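PDB 5H5L: glutathione s-transferase S2 from Nilaparvata lugens, which acts as a glutathione-requiring prostaglandin D synthase of the sigma class and probably also conjugates glutathione to electrophilic halide-bearing substrates. Local coordinates for residues D93-N96 against D97-S100; V126-Y129 against F130-N134; L149-G152 against D153-I157; S158-E161 against F162-T165. All blocks are in the same frame, centred on the assembly; numbering follows the deposited sequence.

All four contacts illustrate how side chains three to five residues apart arrange the surface of one helix, and how such surfaces meet. In chain order, interaction 1 lies on helix 82-106, interaction 2 on helix 111-139, and interactions 3 and 4 follow each other directly on helix 151-164, at its start and near its other end. Their centres are about 12 to 16 Å apart within the all-helical part of the glutathione transferase fold. Helix 82-106 touches both others: interaction 1 meets 2 and 4 mainly through apolar and aromatic side chains, and 3 through polar groups as well. Interactions 1 and 2 also reach the second subunit, which ties this helical core to the dimer.

Interaction 1 of 4, residues D93-N96 against D97-S100; sequences DTFN and DFRS. With GSH (glutathione), chain C.
The Phe-98 ring is met at its edge, in the ring plane, by the backbone oxygen of Phe-95, with Phe-98 CD2 4.0 Å from Phe-95 O. The Phe-95 ring receives Phe-98 at a slant, CE1 of Phe-95 lying 4.0 Å from CD2 of Phe-98, and it makes a T-shaped pair with Phe-156 of helix 151-164. The Asn-96 amide and the Arg-99 guanidinium stand with their planes 75° apart, although the two side chains run alongside each other and point the same way. Arg-99 comes alongside Asn-96 by setting CG between its backbone N and carbonyl carbon (chi1 79°) and extending as far as NE. Asn-96 OD1 thereby lies 2.8 Å from Arg-99 NE and 3.1 Å from Arg-99 NH2, but both hydrogen bonds are strongly bent and weak. Stronger polar partners hold the two groups from outside: Thr-65 OG1 takes the Asn-96 ND2 group, and Tyr-155 OH accepts from Arg-99 NH2. On another side of the helix, Asp-97 turns its carboxylate to the amino group of glutathione, whose N1 donates to OD1 of Asp-97 at 3.0 Å and equally to OD2. A water lying 3.0 Å from Asp-97 OD1 donates to it and to the Asp-93 carbonyl, while Gln-63 of the second subunit donates to OD2. Charge attraction probably strengthens the grip on the ammonium group. This glutathione sits in the second subunit's pocket, whereas Arg-99 borders the other one: the arrangement is characteristic of dimeric glutathione transferases, in which an aspartate from one subunit completes the partner's glutathione site.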
loop_
_atom_site.group_PDB
_atom_site.type_symbol
_atom_site.label_atom_id
_atom_site.label_comp_id
_atom_site.label_asym_id
_atom_site.label_seq_id
_atom_site.Cartn_x
_atom_site.Cartn_y
_atom_site.Cartn_z
ATOM N N ASP B 93 -4.307 1.528 -3.810
ATOM C CA ASP B 93 -4.055 0.300 -3.086
ATOM C C ASP B 93 -4.625 -0.891 -3.862
ATOM O O ASP B 93 -4.019 -1.959 -3.916
ATOM C CB ASP B 93 -4.652 0.361 -1.677
ATOM C CG ASP B 93 -3.718 1.081 -0.645
ATOM O OD1 ASP B 93 -2.626 1.537 -0.998
ATOM O OD2 ASP B 93 -4.096 1.159 0.540
ATOM N N THR B 94 -5.776 -0.705 -4.500
ATOM C CA THR B 94 -6.342 -1.760 -5.322
ATOM C C THR B 94 -5.457 -2.037 -6.530
ATOM O O THR B 94 -5.203 -3.196 -6.864
ATOM C CB THR B 94 -7.763 -1.366 -5.720
ATOM O OG1 THR B 94 -8.551 -1.371 -4.523
ATOM C CG2 THR B 94 -8.362 -2.343 -6.708
ATOM N N PHE B 95 -4.975 -0.986 -7.195
ATOM C CA PHE B 95 -4.018 -1.156 -8.280
ATOM C C PHE B 95 -2.787 -1.917 -7.795
ATOM O O PHE B 95 -2.244 -2.769 -8.504
ATOM C CB PHE B 95 -3.614 0.208 -8.838
ATOM C CG PHE B 95 -2.607 0.146 -9.925
ATOM C CD1 PHE B 95 -2.892 -0.486 -11.110
ATOM C CD2 PHE B 95 -1.377 0.764 -9.779
ATOM C CE1 PHE B 95 -1.973 -0.528 -12.105
ATOM C CE2 PHE B 95 -0.429 0.724 -10.796
ATOM C CZ PHE B 95 -0.721 0.095 -11.952
ATOM N N ASN B 96 -2.340 -1.640 -6.572
ATOM C CA ASN B 96 -1.143 -2.334 -6.098
ATOM C C ASN B 96 -1.445 -3.801 -5.802
ATOM O O ASN B 96 -0.584 -4.647 -6.030
ATOM C CB ASN B 96 -0.555 -1.622 -4.885
ATOM C CG ASN B 96 0.159 -0.304 -5.267
ATOM O OD1 ASN B 96 0.605 -0.121 -6.396
ATOM N ND2 ASN B 96 0.254 0.599 -4.329
ATOM N N ASP B 97 -2.671 -4.125 -5.370
ATOM C CA ASP B 97 -3.080 -5.516 -5.255
ATOM C C ASP B 97 -3.018 -6.188 -6.619
ATOM O O ASP B 97 -2.505 -7.301 -6.753
ATOM C CB ASP B 97 -4.505 -5.621 -4.718
ATOM C CG ASP B 97 -4.609 -5.399 -3.239
ATOM O OD1 ASP B 97 -3.579 -5.457 -2.534
ATOM O OD2 ASP B 97 -5.753 -5.169 -2.778
ATOM N N PHE B 98 -3.527 -5.510 -7.651
ATOM C CA PHE B 98 -3.423 -6.034 -9.015
ATOM C C PHE B 98 -1.982 -6.299 -9.376
ATOM O O PHE B 98 -1.630 -7.390 -9.847
ATOM C CB PHE B 98 -3.999 -5.062 -10.032
ATOM C CG PHE B 98 -3.526 -5.325 -11.444
ATOM C CD1 PHE B 98 -3.974 -6.440 -12.138
ATOM C CD2 PHE B 98 -2.627 -4.492 -12.059
ATOM C CE1 PHE B 98 -3.543 -6.691 -13.443
ATOM C CE2 PHE B 98 -2.194 -4.732 -13.351
ATOM C CZ PHE B 98 -2.657 -5.849 -14.043
ATOM N N ARG B 99 -1.115 -5.310 -9.160
ATOM C CA ARG B 99 0.215 -5.496 -9.719
ATOM C C ARG B 99 1.023 -6.517 -8.943
ATOM O O ARG B 99 2.039 -6.998 -9.463
ATOM C CB ARG B 99 0.940 -4.164 -9.861
ATOM C CG ARG B 99 1.541 -3.588 -8.687
ATOM C CD ARG B 99 2.249 -2.271 -9.117
ATOM N NE ARG B 99 2.498 -1.410 -7.957
ATOM C CZ ARG B 99 3.402 -1.682 -7.024
ATOM N NH1 ARG B 99 4.138 -2.785 -7.134
ATOM N NH2 ARG B 99 3.566 -0.869 -5.979
ATOM N N SER B 100 0.548 -6.930 -7.770
ATOM C CA SER B 100 1.142 -8.073 -7.101
ATOM C C SER B 100 1.117 -9.303 -7.988
ATOM O O SER B 100 2.056 -10.105 -7.956
ATOM C CB SER B 100 0.420 -8.350 -5.807
ATOM O OG SER B 100 0.767 -9.625 -5.347
HETATM N N1 GSH C . -4.866 -4.825 0.091
HETATM C CA1 GSH C . -6.090 -5.363 0.667
HETATM C C1 GSH C . -6.396 -4.692 2.004
HETATM O O11 GSH C . -7.579 -4.549 2.439
HETATM O O12 GSH C . -5.395 -4.331 2.679
HETATM C CB1 GSH C . -5.851 -6.864 0.988
HETATM C CG1 GSH C . -7.209 -7.471 1.295
HETATM C CD1 GSH C . -7.067 -9.010 1.408
HETATM O OE1 GSH C . -6.066 -9.573 1.139
HETATM N N2 GSH C . -8.267 -9.675 1.892
HETATM C CA2 GSH C . -8.341 -11.105 2.103
HETATM C C2 GSH C . -9.587 -11.662 1.419
HETATM O O2 GSH C . -10.553 -11.001 1.244
HETATM C CB2 GSH C . -8.574 -11.329 3.581
HETATM S SG2 GSH C . -7.328 -10.593 4.662
HETATM N N3 GSH C . -9.555 -13.071 1.074
HETATM C CA3 GSH C . -10.712 -13.729 0.501
HETATM C C3 GSH C . -10.573 -13.856 -0.996
HETATM O O31 GSH C . -11.454 -14.522 -1.588
HETATM O O32 GSH C . -9.611 -13.313 -1.602
HETATM O O HOH W 1 -2.490 -2.852 -1.653
#

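Interaction 2 of 4, residues V126-Y129 against F130-N134; sequences VPFY and FNKFN
Helical i to i+4 bonds join the two segments, Phe-130 N reaching Val-126 O at 2.7 Å and Phe-133 N reaching Tyr-129 O at 2.9 Å, just past the kink where Pro-127 has no N-H to give to the preceding turn. Val-126 directs CG1 opposite its backbone N (chi1 171°), which places this methyl over one face of Phe-130 in a CH-pi contact, 4.0 Å from the ring centroid. A second CH-pi contact sets Lys-132 CE over a face of Phe-128, 4.1 Å from the centroid of that ring. The lysine chain bends at its last torsion (chi4 -68°), and NZ goes to the backbone oxygen of Pro-47 and the ring of Tyr-48, both of the second subunit. Phe-133 lies alongside Tyr-129, with CE2 of Phe-133 3.9 Å from CB of Tyr-129 and the Tyr-129 oxygen over one face of the Phe-133 ring, 3.3 Å above the plane and offset toward the rim. An alanine in place of Phe-133 would probably open a gap beside Tyr-129 CB and uncover that carbonyl oxygen. The buried phenylalanines face inward: Phe-133 packs on Met-91 of helix 82-106, and both Phe-130 and Phe-133 lie against Ile-177 of helix 175-185.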
loop_
_atom_site.group_PDB
_atom_site.type_symbol
_atom_site.label_atom_id
_atom_site.label_comp_id
_atom_site.label_asym_id
_atom_site.label_seq_id
_atom_site.Cartn_x
_atom_site.Cartn_y
_atom_site.Cartn_z
ATOM N N VAL B 126 -6.266 -9.424 -15.493
ATOM C CA VAL B 126 -6.384 -8.141 -16.172
ATOM C C VAL B 126 -7.838 -7.783 -16.471
ATOM O O VAL B 126 -8.264 -6.678 -16.106
ATOM C CB VAL B 126 -5.498 -8.133 -17.433
ATOM C CG1 VAL B 126 -5.764 -6.910 -18.262
ATOM C CG2 VAL B 126 -4.042 -8.220 -17.045
ATOM N N PRO B 127 -8.644 -8.639 -17.110
ATOM C CA PRO B 127 -10.051 -8.247 -17.289
ATOM C C PRO B 127 -10.769 -7.931 -15.978
ATOM O O PRO B 127 -11.554 -6.965 -15.907
ATOM C CB PRO B 127 -10.672 -9.467 -17.997
ATOM C CG PRO B 127 -9.546 -10.176 -18.624
ATOM C CD PRO B 127 -8.351 -9.937 -17.745
ATOM N N PHE B 128 -10.542 -8.725 -14.937
ATOM C CA PHE B 128 -11.249 -8.484 -13.684
ATOM C C PHE B 128 -10.980 -7.069 -13.189
ATOM O O PHE B 128 -11.910 -6.275 -12.982
ATOM C CB PHE B 128 -10.847 -9.520 -12.632
ATOM C CG PHE B 128 -11.476 -9.283 -11.286
ATOM C CD1 PHE B 128 -12.710 -9.815 -10.989
ATOM C CD2 PHE B 128 -10.852 -8.478 -10.345
ATOM C CE1 PHE B 128 -13.304 -9.586 -9.762
ATOM C CE2 PHE B 128 -11.437 -8.244 -9.119
ATOM C CZ PHE B 128 -12.668 -8.795 -8.830
ATOM N N TYR B 129 -9.702 -6.715 -13.039
ATOM C CA TYR B 129 -9.360 -5.383 -12.533
ATOM C C TYR B 129 -9.613 -4.308 -13.572
ATOM O O TYR B 129 -10.172 -3.252 -13.257
ATOM C CB TYR B 129 -7.889 -5.319 -12.084
ATOM C CG TYR B 129 -7.674 -6.003 -10.757
ATOM C CD1 TYR B 129 -7.913 -5.348 -9.559
ATOM C CD2 TYR B 129 -7.259 -7.306 -10.704
ATOM C CE1 TYR B 129 -7.730 -5.999 -8.343
ATOM C CE2 TYR B 129 -7.091 -7.960 -9.512
ATOM C CZ TYR B 129 -7.310 -7.307 -8.334
ATOM O OH TYR B 129 -7.146 -7.990 -7.155
ATOM N N PHE B 130 -9.203 -4.538 -14.820
ATOM C CA PHE B 130 -9.239 -3.421 -15.760
ATOM C C PHE B 130 -10.653 -3.061 -16.199
ATOM O O PHE B 130 -10.893 -1.891 -16.513
ATOM C CB PHE B 130 -8.376 -3.706 -16.965
ATOM C CG PHE B 130 -6.909 -3.534 -16.702
ATOM C CD1 PHE B 130 -6.383 -3.747 -15.430
ATOM C CD2 PHE B 130 -6.066 -3.158 -17.715
ATOM C CE1 PHE B 130 -5.032 -3.585 -15.188
ATOM C CE2 PHE B 130 -4.705 -3.010 -17.497
ATOM C CZ PHE B 130 -4.186 -3.210 -16.242
ATOM N N ASN B 131 -11.588 -4.021 -16.263
ATOM C CA ASN B 131 -12.974 -3.637 -16.557
ATOM C C ASN B 131 -13.505 -2.725 -15.450
ATOM O O ASN B 131 -14.167 -1.716 -15.716
ATOM C CB ASN B 131 -13.880 -4.864 -16.699
ATOM C CG ASN B 131 -13.778 -5.551 -18.064
ATOM O OD1 ASN B 131 -13.636 -4.913 -19.096
ATOM N ND2 ASN B 131 -13.877 -6.856 -18.053
ATOM N N LYS B 132 -13.193 -3.047 -14.188
ATOM C CA LYS B 132 -13.643 -2.188 -13.095
ATOM C C LYS B 132 -12.959 -0.824 -13.134
ATOM O O LYS B 132 -13.617 0.202 -12.925
ATOM C CB LYS B 132 -13.405 -2.883 -11.760
ATOM C CG LYS B 132 -14.476 -3.952 -11.453
ATOM C CD LYS B 132 -13.897 -5.053 -10.584
ATOM C CE LYS B 132 -14.923 -6.115 -10.261
ATOM N NZ LYS B 132 -16.014 -5.608 -9.357
ATOM N N PHE B 133 -11.635 -0.792 -13.358
ATOM C CA PHE B 133 -10.926 0.481 -13.488
ATOM C C PHE B 133 -11.525 1.296 -14.624
ATOM O O PHE B 133 -11.750 2.510 -14.504
ATOM C CB PHE B 133 -9.434 0.259 -13.785
ATOM C CG PHE B 133 -8.641 -0.406 -12.682
ATOM C CD1 PHE B 133 -9.099 -0.486 -11.376
ATOM C CD2 PHE B 133 -7.405 -0.952 -12.978
ATOM C CE1 PHE B 133 -8.336 -1.099 -10.399
ATOM C CE2 PHE B 133 -6.668 -1.591 -12.012
ATOM C CZ PHE B 133 -7.133 -1.643 -10.721
ATOM N N ASN B 134 -11.733 0.636 -15.761
ATOM C CA ASN B 134 -12.320 1.288 -16.934
ATOM C C ASN B 134 -13.684 1.908 -16.599
ATOM O O ASN B 134 -13.927 3.088 -16.865
ATOM C CB ASN B 134 -12.429 0.246 -18.048
ATOM C CG ASN B 134 -12.537 0.858 -19.437
ATOM O OD1 ASN B 134 -11.892 1.849 -19.779
ATOM N ND2 ASN B 134 -13.353 0.247 -20.250
#

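Interaction 3 of 4, residues L149-G152 against D153-I157; sequences LSWG and DIYFI
Ser-150 and Asp-153 form a capping box at the start of helix 151-164, a motif that glutathione transferases characteristically place here. The firm half is the bond from Ser-150 N to Asp-153 OD2, 2.7 Å long, which meets the carboxylate on its anti side, 25° out of plane. Packing is close around this oxygen, with Leu-149 CA 3.3 Å from Asp-153 OD2 and the leucine's CD1 methyl lying across the same side chain. The returning half is the looser, hydrated side: Ser-150 OG, set between its backbone N and carbonyl carbon (chi1 72°), takes a weak bond from Asp-153 N at 3.4 Å. A water fills in beside it, 2.8 Å from Ser-150 OG and close to Asp-153 OD2. The negative carboxylate at the helix N-terminus probably gains from the helix dipole, and its OD1 accepts from Leu-144 N in the preceding loop. With Asp-153 replaced by an alanine, Ser-150 N and Leu-144 N are likely to lose these acceptors, freeing the loop to shift against the first turn. Further on, Trp-151 and Tyr-155 touch lightly, while Tyr-155 OH bonds to Ser-64 of the glutathione site. One residue along, Phe-156 N donates to Gly-152 O at 2.9 Å.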
loop_
_atom_site.group_PDB
_atom_site.type_symbol
_atom_site.label_atom_id
_atom_site.label_comp_id
_atom_site.label_asym_id
_atom_site.label_seq_id
_atom_site.Cartn_x
_atom_site.Cartn_y
_atom_site.Cartn_z
ATOM N N LEU B 149 -7.598 15.378 -11.838
ATOM C CA LEU B 149 -6.256 14.810 -11.876
ATOM C C LEU B 149 -5.690 14.636 -10.465
ATOM O O LEU B 149 -5.761 15.548 -9.636
ATOM C CB LEU B 149 -5.326 15.706 -12.685
ATOM C CG LEU B 149 -3.908 15.147 -12.890
ATOM C CD1 LEU B 149 -3.916 14.018 -13.904
ATOM C CD2 LEU B 149 -2.959 16.206 -13.332
ATOM N N SER B 150 -5.124 13.468 -10.196
ATOM C CA SER B 150 -4.487 13.210 -8.918
ATOM C C SER B 150 -3.121 12.566 -9.114
ATOM O O SER B 150 -2.769 12.122 -10.210
ATOM C CB SER B 150 -5.370 12.319 -8.034
ATOM O OG SER B 150 -5.418 10.968 -8.479
ATOM N N TRP B 151 -2.339 12.509 -8.011
ATOM C CA TRP B 151 -1.099 11.737 -8.022
ATOM C C TRP B 151 -1.396 10.286 -8.341
ATOM O O TRP B 151 -0.563 9.587 -8.921
ATOM C CB TRP B 151 -0.364 11.857 -6.656
ATOM C CG TRP B 151 -1.098 11.188 -5.530
ATOM C CD1 TRP B 151 -2.018 11.768 -4.687
ATOM C CD2 TRP B 151 -0.991 9.825 -5.124
ATOM N NE1 TRP B 151 -2.474 10.854 -3.788
ATOM C CE2 TRP B 151 -1.861 9.652 -4.037
ATOM C CE3 TRP B 151 -0.248 8.724 -5.583
ATOM C CZ2 TRP B 151 -2.012 8.444 -3.398
ATOM C CZ3 TRP B 151 -0.398 7.519 -4.954
ATOM C CH2 TRP B 151 -1.280 7.371 -3.878
ATOM N N GLY B 152 -2.591 9.826 -7.994
ATOM C CA GLY B 152 -2.974 8.483 -8.341
ATOM C C GLY B 152 -2.967 8.229 -9.845
ATOM O O GLY B 152 -2.509 7.178 -10.305
ATOM N N ASP B 153 -3.504 9.168 -10.621
ATOM C CA ASP B 153 -3.467 9.024 -12.083
ATOM C C ASP B 153 -2.034 8.882 -12.585
ATOM O O ASP B 153 -1.735 8.062 -13.462
ATOM C CB ASP B 153 -4.133 10.240 -12.746
ATOM C CG ASP B 153 -5.580 10.420 -12.332
ATOM O OD1 ASP B 153 -6.354 9.445 -12.442
ATOM O OD2 ASP B 153 -5.935 11.527 -11.852
ATOM N N ILE B 154 -1.132 9.679 -12.039
ATOM C CA ILE B 154 0.247 9.655 -12.480
ATOM C C ILE B 154 0.923 8.357 -12.087
ATOM O O ILE B 154 1.650 7.769 -12.880
ATOM C CB ILE B 154 0.929 10.911 -11.924
ATOM C CG1 ILE B 154 0.330 12.124 -12.672
ATOM C CG2 ILE B 154 2.425 10.861 -12.128
ATOM C CD1 ILE B 154 0.711 13.463 -12.104
ATOM N N TYR B 155 0.669 7.873 -10.877
ATOM C CA TYR B 155 1.225 6.595 -10.461
ATOM C C TYR B 155 0.706 5.470 -11.351
ATOM O O TYR B 155 1.473 4.639 -11.839
ATOM C CB TYR B 155 0.855 6.381 -8.990
ATOM C CG TYR B 155 1.504 5.218 -8.297
ATOM C CD1 TYR B 155 2.660 5.400 -7.541
ATOM C CD2 TYR B 155 0.933 3.949 -8.334
ATOM C CE1 TYR B 155 3.244 4.347 -6.856
ATOM C CE2 TYR B 155 1.518 2.894 -7.665
ATOM C CZ TYR B 155 2.682 3.113 -6.923
ATOM O OH TYR B 155 3.262 2.063 -6.264
ATOM N N PHE B 156 -0.604 5.453 -11.578
ATOM C CA PHE B 156 -1.270 4.405 -12.357
ATOM C C PHE B 156 -0.710 4.334 -13.785
ATOM O O PHE B 156 -0.266 3.269 -14.250
ATOM C CB PHE B 156 -2.765 4.733 -12.308
ATOM C CG PHE B 156 -3.683 3.805 -13.065
ATOM C CD1 PHE B 156 -3.816 2.474 -12.722
ATOM C CD2 PHE B 156 -4.518 4.314 -14.037
ATOM C CE1 PHE B 156 -4.734 1.649 -13.415
ATOM C CE2 PHE B 156 -5.418 3.507 -14.690
ATOM C CZ PHE B 156 -5.522 2.193 -14.385
ATOM N N ILE B 157 -0.683 5.467 -14.474
ATOM C CA ILE B 157 -0.254 5.518 -15.884
ATOM C C ILE B 157 1.234 5.247 -16.032
ATOM O O ILE B 157 1.660 4.538 -16.951
ATOM C CB ILE B 157 -0.645 6.880 -16.504
ATOM C CG1 ILE B 157 -2.147 7.068 -16.543
ATOM C CG2 ILE B 157 -0.144 6.975 -17.941
ATOM C CD1 ILE B 157 -2.885 5.883 -17.150
HETATM O O HOH W 2 -7.744 11.103 -9.962
#

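Interaction 4 of 4, residues S158-E161 against F162-T165; sequences SILE and FMTT
Met-163 lies alongside Leu-160, its sulfur against the CD2 methyl of the leucine, with SD of Met-163 3.7 Å from CD2 of Leu-160. Both side chains point the same way, and the methionine runs extended to its sulfur before chi3 (53°) bends the terminal methyl aside. Together they turn to helix 82-106, where Leu-160 packs on Phe-95 and Met-163 on Phe-98 and Ile-102. Under this apolar pair the backbone carries the usual helical ladder. Thr-164 N donates to Leu-160 O at 2.9 Å, and Met-163 N reaches Ile-159 O at a longer 3.3 Å. Phe-162 leaves the helix on a different side and packs on Ala-12, its CB resting 3.2 Å from Ile-159 O; its side chain comes within about 6 Å of that of Tyr-8 in the glutathione site. Glu-161 is extended beyond CG, with only CB and CG beside Phe-162 N, and its carboxylate forms a salt bridge with Arg-197. Thr-165 folds back on the turn before it. Its OG1, placed between its backbone N and carbonyl carbon (chi1 70°), donates to Phe-162 O over a short 2.5 Å, and its N donates to the same oxygen at 3.1 Å. By contrast, the bond from Thr-165 N to Glu-161 O is weak and bent. The chemistry divides by direction: the sulfur and methyl meet through apolar packing, with no hydrogen bond between the two side chains, whereas the Thr-165 hydroxyl and backbone N-H share the Phe-162 oxygen, holding the backbone where i to i+4 pairing weakens, with charge kept to the side facing Arg-197.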
loop_
_atom_site.group_PDB
_atom_site.type_symbol
_atom_site.label_atom_id
_atom_site.label_comp_id
_atom_site.label_asym_id
_atom_site.label_seq_id
_atom_site.Cartn_x
_atom_site.Cartn_y
_atom_site.Cartn_z
ATOM N N SER B 158 2.062 5.772 -15.121
ATOM C CA SER B 158 3.493 5.519 -15.253
ATOM C C SER B 158 3.788 4.038 -15.139
ATOM O O SER B 158 4.629 3.512 -15.875
ATOM C CB SER B 158 4.280 6.322 -14.209
ATOM O OG SER B 158 4.025 5.810 -12.918
ATOM N N ILE B 159 3.078 3.327 -14.245
ATOM C CA ILE B 159 3.316 1.903 -14.088
ATOM C C ILE B 159 2.655 1.108 -15.216
ATOM O O ILE B 159 3.229 0.132 -15.704
ATOM C CB ILE B 159 2.858 1.461 -12.681
ATOM C CG1 ILE B 159 3.832 2.071 -11.645
ATOM C CG2 ILE B 159 2.814 -0.037 -12.552
ATOM C CD1 ILE B 159 3.468 1.859 -10.215
ATOM N N LEU B 160 1.464 1.504 -15.672
ATOM C CA LEU B 160 0.854 0.808 -16.814
ATOM C C LEU B 160 1.727 0.905 -18.065
ATOM O O LEU B 160 1.806 -0.042 -18.857
ATOM C CB LEU B 160 -0.532 1.368 -17.110
ATOM C CG LEU B 160 -1.646 0.994 -16.151
ATOM C CD1 LEU B 160 -2.951 1.507 -16.667
ATOM C CD2 LEU B 160 -1.740 -0.505 -15.921
ATOM N N GLU B 161 2.381 2.047 -18.260
ATOM C CA GLU B 161 3.300 2.205 -19.380
ATOM C C GLU B 161 4.370 1.124 -19.349
ATOM O O GLU B 161 4.706 0.530 -20.374
ATOM C CB GLU B 161 3.907 3.608 -19.323
ATOM C CG GLU B 161 5.200 3.785 -20.075
ATOM C CD GLU B 161 5.642 5.223 -20.052
ATOM O OE1 GLU B 161 6.673 5.523 -19.417
ATOM O OE2 GLU B 161 4.923 6.060 -20.635
ATOM N N PHE B 162 4.880 0.820 -18.167
ATOM C CA PHE B 162 5.821 -0.273 -18.050
ATOM C C PHE B 162 5.210 -1.576 -18.540
ATOM O O PHE B 162 5.878 -2.372 -19.198
ATOM C CB PHE B 162 6.278 -0.398 -16.599
ATOM C CG PHE B 162 7.360 -1.412 -16.386
ATOM C CD1 PHE B 162 8.685 -1.055 -16.539
ATOM C CD2 PHE B 162 7.054 -2.724 -16.029
ATOM C CE1 PHE B 162 9.700 -1.987 -16.335
ATOM C CE2 PHE B 162 8.057 -3.653 -15.828
ATOM C CZ PHE B 162 9.385 -3.279 -15.978
ATOM N N MET B 163 3.947 -1.829 -18.215
ATOM C CA MET B 163 3.321 -3.053 -18.697
ATOM C C MET B 163 3.229 -3.069 -20.213
ATOM O O MET B 163 3.350 -4.124 -20.838
ATOM C CB MET B 163 1.925 -3.199 -18.123
ATOM C CG MET B 163 1.877 -3.477 -16.635
ATOM S SD MET B 163 0.175 -3.651 -16.084
ATOM C CE MET B 163 -0.468 -4.884 -17.207
ATOM N N THR B 164 2.952 -1.920 -20.820
ATOM C CA THR B 164 2.878 -1.859 -22.267
ATOM C C THR B 164 4.196 -2.276 -22.916
ATOM O O THR B 164 4.192 -2.710 -24.067
ATOM C CB THR B 164 2.452 -0.456 -22.698
ATOM O OG1 THR B 164 1.158 -0.178 -22.153
ATOM C CG2 THR B 164 2.311 -0.364 -24.176
ATOM N N THR B 165 5.317 -2.226 -22.197
ATOM C CA THR B 165 6.563 -2.692 -22.802
ATOM C C THR B 165 6.624 -4.209 -22.917
ATOM O O THR B 165 7.417 -4.720 -23.716
ATOM C CB THR B 165 7.771 -2.185 -22.018
ATOM O OG1 THR B 165 7.836 -2.838 -20.748
ATOM C CG2 THR B 165 7.704 -0.658 -21.837
#